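Local coordinates for protein exocyst complex component EXO70 (Saccharomyces cerevisiae, PDB 2B1E) that serves in the exocyst complex, which tethers secretory vesicles to sites of exocytosis, and plays a role in assembling that complex, at residues S222-L227 and V250-D255; D255-L260 and D273-V278. One frame throughout, in Å; residues are numbered along the deposited sequence.

Contact 2 follows contact 1 along the chain, and the two share Asp-255 on helix 245-259. Contact 1 packs this helix against helix 209-233, and contact 2 packs it against helix 268-299, so helix 245-259 has a different neighbour in each contact within the helical C-terminal part of Exo70. The centres of the two contacts lie about 6 Å apart. Ile-253 ties them together: it borders the ring of Tyr-224 in contact 1, and its CG1 sits 3.4 Å from OG1 of Thr-275 in contact 2. Val-250 CG2 adds packing at 3.5 Å from Val-278 CG2, and Tyr-224 CZ lies 3.8 Å from Val-256 CG2.

Contact 1. Residues S222-L227 and V250-D255; sequences SAYAKL and VESIND
Tyr-224 OH meets Ser-252 OG at 2.5 Å, a short hydrogen bond between two hydroxyls whose direction the geometry leaves open. OG lies at the edge of the phenol ring, in its plane. Ile-253 CD1 is at the edge too, 3.7 Å from Tyr-224 CE2, and the isoleucine chain runs roughly perpendicular to the tyrosine. With CG anti to the backbone N (chi1 170°), the tyrosine ring extends from helix 209-233 and carries its hydroxyl across to helix 245-259. On the serine, a chi1 of -177° points OG at the tyrosine hydroxyl. Further out, Ser-252 OG is also hydrogen-bonded to Thr-184 OG1, while Tyr-183 and Leu-187 of the same helix 180-201 pack on Tyr-224. A phenylalanine here would probably leave Ser-252 OG without its partner from helix 209-233. The two hydroxyls satisfy each other where all three touching residues are buried, and through Thr-184 the polar link runs across three helices.

Contact 2. Residues D255-L260 and D273-V278; sequences DVKKSL and DCTQEV
Helix 245-259 nears its C-terminal end here and packs beside helix 268-299, the next long helix in the chain. Between residues 255-260 and 273-278 the contact comes down to one lysine-threonine pair. Lys-257 NZ donates a hydrogen bond of 2.9 Å to Thr-275 OG1. The two side chains meet end on across a backbone separation of 9.4 Å between Lys-257 CA and Thr-275 CA, the nearest CA pair of the two segments. The lysine covers that span with a bent chain: chi3 of -61° turns its outer part, and CE comes to 3.3 Å from Thr-275 OG1. The ammonium nitrogen also lies against the methyl group, with Lys-257 NZ 3.3 Å from Thr-275 CG2. Thr-275 holds OG1 anti to its carbonyl carbon (chi1 -63°), beside its own backbone N. In that position OG1 also hydrogen-bonds Leu-271 O one turn earlier in helix 268-299, so the hydroxyl is engaged both within its helix and by the lysine.

The pair belongs to a helical hairpin: the two helices are consecutive in the chain, joined by a short connection, within the elongated helical-bundle architecture of Exo70. Tyr-268 and Leu-271, at the start of the second helix, also touch the Lys-257 side chain. Near the end of the first helix, Ser-259 OG donates a 2.7 Å hydrogen bond to Val-256 O, reaching the carbonyl oxygen from 23° outside its plane. Leu-260 is the first residue to leave helical backbone angles, and its N makes weak bonds to Val-256 O and Lys-257 O. Its side chain rests on Leu-271 and, on helix 180-201, on Ile-191.

Contact 1. Residues S222-L227 and V250-D255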
loop_
_atom_site.group_PDB
_atom_site.type_symbol
_atom_site.label_atom_id
_atom_site.label_comp_id
_atom_site.label_asym_id
_atom_site.label_seq_id
_atom_site.Cartn_x
_atom_site.Cartn_y
_atom_site.Cartn_z
ATOM N N SER A 222 -20.637 3.672 -10.750
ATOM C CA SER A 222 -20.171 4.791 -11.557
ATOM C C SER A 222 -19.829 5.949 -10.624
ATOM O O SER A 222 -18.787 6.586 -10.766
ATOM C CB SER A 222 -21.262 5.211 -12.549
ATOM O OG SER A 222 -20.797 6.217 -13.435
ATOM N N ALA A 223 -20.708 6.201 -9.659
ATOM C CA ALA A 223 -20.513 7.274 -8.693
ATOM C C ALA A 223 -19.261 7.045 -7.854
ATOM O O ALA A 223 -18.540 7.988 -7.521
ATOM C CB ALA A 223 -21.730 7.377 -7.787
ATOM N N TYR A 224 -19.015 5.785 -7.509
ATOM C CA TYR A 224 -17.851 5.421 -6.711
ATOM C C TYR A 224 -16.576 5.591 -7.523
ATOM O O TYR A 224 -15.634 6.255 -7.082
ATOM C CB TYR A 224 -17.957 3.965 -6.248
ATOM C CG TYR A 224 -16.692 3.429 -5.615
ATOM C CD1 TYR A 224 -16.372 3.717 -4.288
ATOM C CD2 TYR A 224 -15.804 2.645 -6.350
ATOM C CE1 TYR A 224 -15.197 3.235 -3.708
ATOM C CE2 TYR A 224 -14.628 2.159 -5.782
ATOM C CZ TYR A 224 -14.331 2.455 -4.462
ATOM O OH TYR A 224 -13.180 1.953 -3.893
ATOM N N ALA A 225 -16.557 4.981 -8.705
ATOM C CA ALA A 225 -15.407 5.034 -9.591
ATOM C C ALA A 225 -15.006 6.465 -9.927
ATOM O O ALA A 225 -13.816 6.765 -10.057
ATOM C CB ALA A 225 -15.698 4.260 -10.869
ATOM N N LYS A 226 -15.991 7.350 -10.072
ATOM C CA LYS A 226 -15.683 8.737 -10.389
ATOM C C LYS A 226 -15.010 9.418 -9.203
ATOM O O LYS A 226 -13.996 10.093 -9.362
ATOM C CB LYS A 226 -16.947 9.510 -10.777
ATOM C CG LYS A 226 -16.668 10.980 -11.055
ATOM C CD LYS A 226 -17.781 11.661 -11.825
ATOM C CE LYS A 226 -17.405 13.111 -12.121
ATOM N NZ LYS A 226 -18.338 13.768 -13.081
ATOM N N LEU A 227 -15.581 9.233 -8.017
ATOM C CA LEU A 227 -15.034 9.822 -6.801
ATOM C C LEU A 227 -13.639 9.243 -6.574
ATOM O O LEU A 227 -12.730 9.935 -6.113
ATOM C CB LEU A 227 -15.942 9.492 -5.614
ATOM C CG LEU A 227 -15.892 10.367 -4.359
ATOM C CD1 LEU A 227 -16.845 9.790 -3.322
ATOM C CD2 LEU A 227 -14.484 10.424 -3.801
ATOM N N VAL A 250 -6.433 1.439 -2.350
ATOM C CA VAL A 250 -6.297 0.071 -2.838
ATOM C C VAL A 250 -7.227 -0.823 -2.023
ATOM O O VAL A 250 -7.895 -1.704 -2.568
ATOM C CB VAL A 250 -4.841 -0.440 -2.690
ATOM C CG1 VAL A 250 -4.780 -1.942 -2.958
ATOM C CG2 VAL A 250 -3.927 0.305 -3.662
ATOM N N GLU A 251 -7.269 -0.583 -0.716
ATOM C CA GLU A 251 -8.119 -1.354 0.184
ATOM C C GLU A 251 -9.598 -1.139 -0.147
ATOM O O GLU A 251 -10.412 -2.059 -0.053
ATOM C CB GLU A 251 -7.853 -0.932 1.630
ATOM C CG GLU A 251 -8.796 -1.566 2.639
ATOM C CD GLU A 251 -8.689 -0.938 4.015
ATOM O OE1 GLU A 251 -9.538 -1.260 4.876
ATOM O OE2 GLU A 251 -7.758 -0.124 4.237
ATOM N N SER A 252 -9.935 0.088 -0.526
ATOM C CA SER A 252 -11.302 0.440 -0.875
ATOM C C SER A 252 -11.765 -0.340 -2.098
ATOM O O SER A 252 -12.738 -1.093 -2.029
ATOM C CB SER A 252 -11.400 1.939 -1.155
ATOM O OG SER A 252 -12.734 2.319 -1.432
ATOM N N ILE A 253 -11.063 -0.163 -3.216
ATOM C CA ILE A 253 -11.423 -0.849 -4.449
ATOM C C ILE A 253 -11.417 -2.373 -4.280
ATOM O O ILE A 253 -12.205 -3.075 -4.919
ATOM C CB ILE A 253 -10.478 -0.449 -5.618
ATOM C CG1 ILE A 253 -11.040 -0.966 -6.946
ATOM C CG2 ILE A 253 -9.084 -1.017 -5.394
ATOM C CD1 ILE A 253 -12.343 -0.317 -7.354
ATOM N N ASN A 254 -10.534 -2.888 -3.427
ATOM C CA ASN A 254 -10.487 -4.328 -3.192
ATOM C C ASN A 254 -11.775 -4.778 -2.504
ATOM O O ASN A 254 -12.392 -5.761 -2.912
ATOM C CB ASN A 254 -9.286 -4.708 -2.320
ATOM C CG ASN A 254 -7.975 -4.681 -3.084
ATOM O OD1 ASN A 254 -7.939 -4.356 -4.273
ATOM N ND2 ASN A 254 -6.890 -5.025 -2.402
ATOM N N ASP A 255 -12.173 -4.061 -1.458
ATOM C CA ASP A 255 -13.396 -4.404 -0.734
ATOM C C ASP A 255 -14.631 -4.350 -1.639
ATOM O O ASP A 255 -15.517 -5.199 -1.544
ATOM C CB ASP A 255 -13.598 -3.468 0.463
ATOM C CG ASP A 255 -12.627 -3.755 1.601
ATOM O OD1 ASP A 255 -11.998 -4.837 1.589
ATOM O OD2 ASP A 255 -12.503 -2.905 2.515
#

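Contact 2. Residues D255-L260 and D273-V278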
loop_
_atom_site.group_PDB
_atom_site.type_symbol
_atom_site.label_atom_id
_atom_site.label_comp_id
_atom_site.label_asym_id
_atom_site.label_seq_id
_atom_site.Cartn_x
_atom_site.Cartn_y
_atom_site.Cartn_z
ATOM N N ASP A 255 -12.173 -4.061 -1.458
ATOM C CA ASP A 255 -13.396 -4.404 -0.734
ATOM C C ASP A 255 -14.631 -4.350 -1.639
ATOM O O ASP A 255 -15.517 -5.199 -1.544
ATOM C CB ASP A 255 -13.598 -3.468 0.463
ATOM C CG ASP A 255 -12.627 -3.755 1.601
ATOM O OD1 ASP A 255 -11.998 -4.837 1.589
ATOM O OD2 ASP A 255 -12.503 -2.905 2.515
ATOM N N VAL A 256 -14.688 -3.352 -2.514
ATOM C CA VAL A 256 -15.825 -3.222 -3.413
ATOM C C VAL A 256 -15.829 -4.362 -4.421
ATOM O O VAL A 256 -16.864 -4.981 -4.656
ATOM C CB VAL A 256 -15.809 -1.864 -4.164
ATOM C CG1 VAL A 256 -16.893 -1.839 -5.233
ATOM C CG2 VAL A 256 -16.037 -0.729 -3.181
ATOM N N LYS A 257 -14.670 -4.655 -5.002
ATOM C CA LYS A 257 -14.587 -5.734 -5.978
ATOM C C LYS A 257 -14.958 -7.103 -5.407
ATOM O O LYS A 257 -15.638 -7.887 -6.071
ATOM C CB LYS A 257 -13.188 -5.801 -6.602
ATOM C CG LYS A 257 -12.887 -4.647 -7.534
ATOM C CD LYS A 257 -11.742 -4.965 -8.494
ATOM C CE LYS A 257 -10.448 -5.256 -7.761
ATOM N NZ LYS A 257 -9.321 -5.433 -8.721
ATOM N N LYS A 258 -14.526 -7.393 -4.185
ATOM C CA LYS A 258 -14.841 -8.685 -3.596
ATOM C C LYS A 258 -16.326 -8.800 -3.245
ATOM O O LYS A 258 -16.886 -9.897 -3.244
ATOM C CB LYS A 258 -13.981 -8.945 -2.355
ATOM C CG LYS A 258 -14.368 -8.145 -1.127
ATOM C CD LYS A 258 -14.562 -9.055 0.082
ATOM C CE LYS A 258 -13.289 -9.808 0.435
ATOM N NZ LYS A 258 -13.472 -10.659 1.650
ATOM N N SER A 259 -16.967 -7.668 -2.961
ATOM C CA SER A 259 -18.388 -7.676 -2.618
ATOM C C SER A 259 -19.206 -7.881 -3.882
ATOM O O SER A 259 -20.360 -8.311 -3.832
ATOM C CB SER A 259 -18.791 -6.352 -1.972
ATOM O OG SER A 259 -18.884 -5.329 -2.947
ATOM N N LEU A 260 -18.601 -7.561 -5.019
ATOM C CA LEU A 260 -19.259 -7.703 -6.306
ATOM C C LEU A 260 -18.833 -8.987 -6.998
ATOM O O LEU A 260 -19.141 -9.197 -8.174
ATOM C CB LEU A 260 -18.929 -6.504 -7.197
ATOM C CG LEU A 260 -19.427 -5.152 -6.675
ATOM C CD1 LEU A 260 -18.877 -4.019 -7.528
ATOM C CD2 LEU A 260 -20.942 -5.148 -6.676
ATOM N N ASP A 273 -10.422 -0.546 -14.317
ATOM C CA ASP A 273 -9.606 0.585 -14.731
ATOM C C ASP A 273 -9.032 1.244 -13.478
ATOM O O ASP A 273 -7.840 1.548 -13.413
ATOM C CB ASP A 273 -10.444 1.596 -15.511
ATOM C CG ASP A 273 -11.082 0.992 -16.749
ATOM O OD1 ASP A 273 -10.348 0.409 -17.576
ATOM O OD2 ASP A 273 -12.320 1.107 -16.899
ATOM N N CYS A 274 -9.888 1.452 -12.482
ATOM C CA CYS A 274 -9.468 2.068 -11.228
ATOM C C CYS A 274 -8.378 1.253 -10.544
ATOM O O CYS A 274 -7.422 1.808 -10.007
ATOM C CB CYS A 274 -10.663 2.227 -10.283
ATOM S SG CYS A 274 -11.809 3.542 -10.750
ATOM N N THR A 275 -8.529 -0.067 -10.567
ATOM C CA THR A 275 -7.551 -0.951 -9.950
ATOM C C THR A 275 -6.193 -0.824 -10.630
ATOM O O THR A 275 -5.190 -0.556 -9.970
ATOM C CB THR A 275 -7.999 -2.425 -10.018
ATOM O OG1 THR A 275 -9.209 -2.592 -9.270
ATOM C CG2 THR A 275 -6.924 -3.337 -9.440
ATOM N N GLN A 276 -6.167 -1.006 -11.947
ATOM C CA GLN A 276 -4.921 -0.923 -12.706
ATOM C C GLN A 276 -4.242 0.434 -12.576
ATOM O O GLN A 276 -3.028 0.543 -12.733
ATOM C CB GLN A 276 -5.165 -1.216 -14.189
ATOM C CG GLN A 276 -3.891 -1.186 -15.028
ATOM C CD GLN A 276 -4.145 -1.412 -16.507
ATOM O OE1 GLN A 276 -4.711 -2.432 -16.906
ATOM N NE2 GLN A 276 -3.724 -0.458 -17.330
ATOM N N GLU A 277 -5.024 1.465 -12.283
ATOM C CA GLU A 277 -4.476 2.806 -12.147
ATOM C C GLU A 277 -3.874 3.030 -10.762
ATOM O O GLU A 277 -2.744 3.495 -10.644
ATOM C CB GLU A 277 -5.567 3.842 -12.427
ATOM C CG GLU A 277 -5.054 5.259 -12.619
ATOM C CD GLU A 277 -6.121 6.191 -13.163
ATOM O OE1 GLU A 277 -6.645 5.912 -14.262
ATOM O OE2 GLU A 277 -6.439 7.201 -12.495
ATOM N N VAL A 278 -4.625 2.692 -9.717
ATOM C CA VAL A 278 -4.140 2.869 -8.353
ATOM C C VAL A 278 -2.878 2.039 -8.119
ATOM O O VAL A 278 -2.008 2.431 -7.344
ATOM C CB VAL A 278 -5.208 2.469 -7.307
ATOM C CG1 VAL A 278 -5.458 0.970 -7.349
ATOM C CG2 VAL A 278 -4.756 2.899 -5.920
#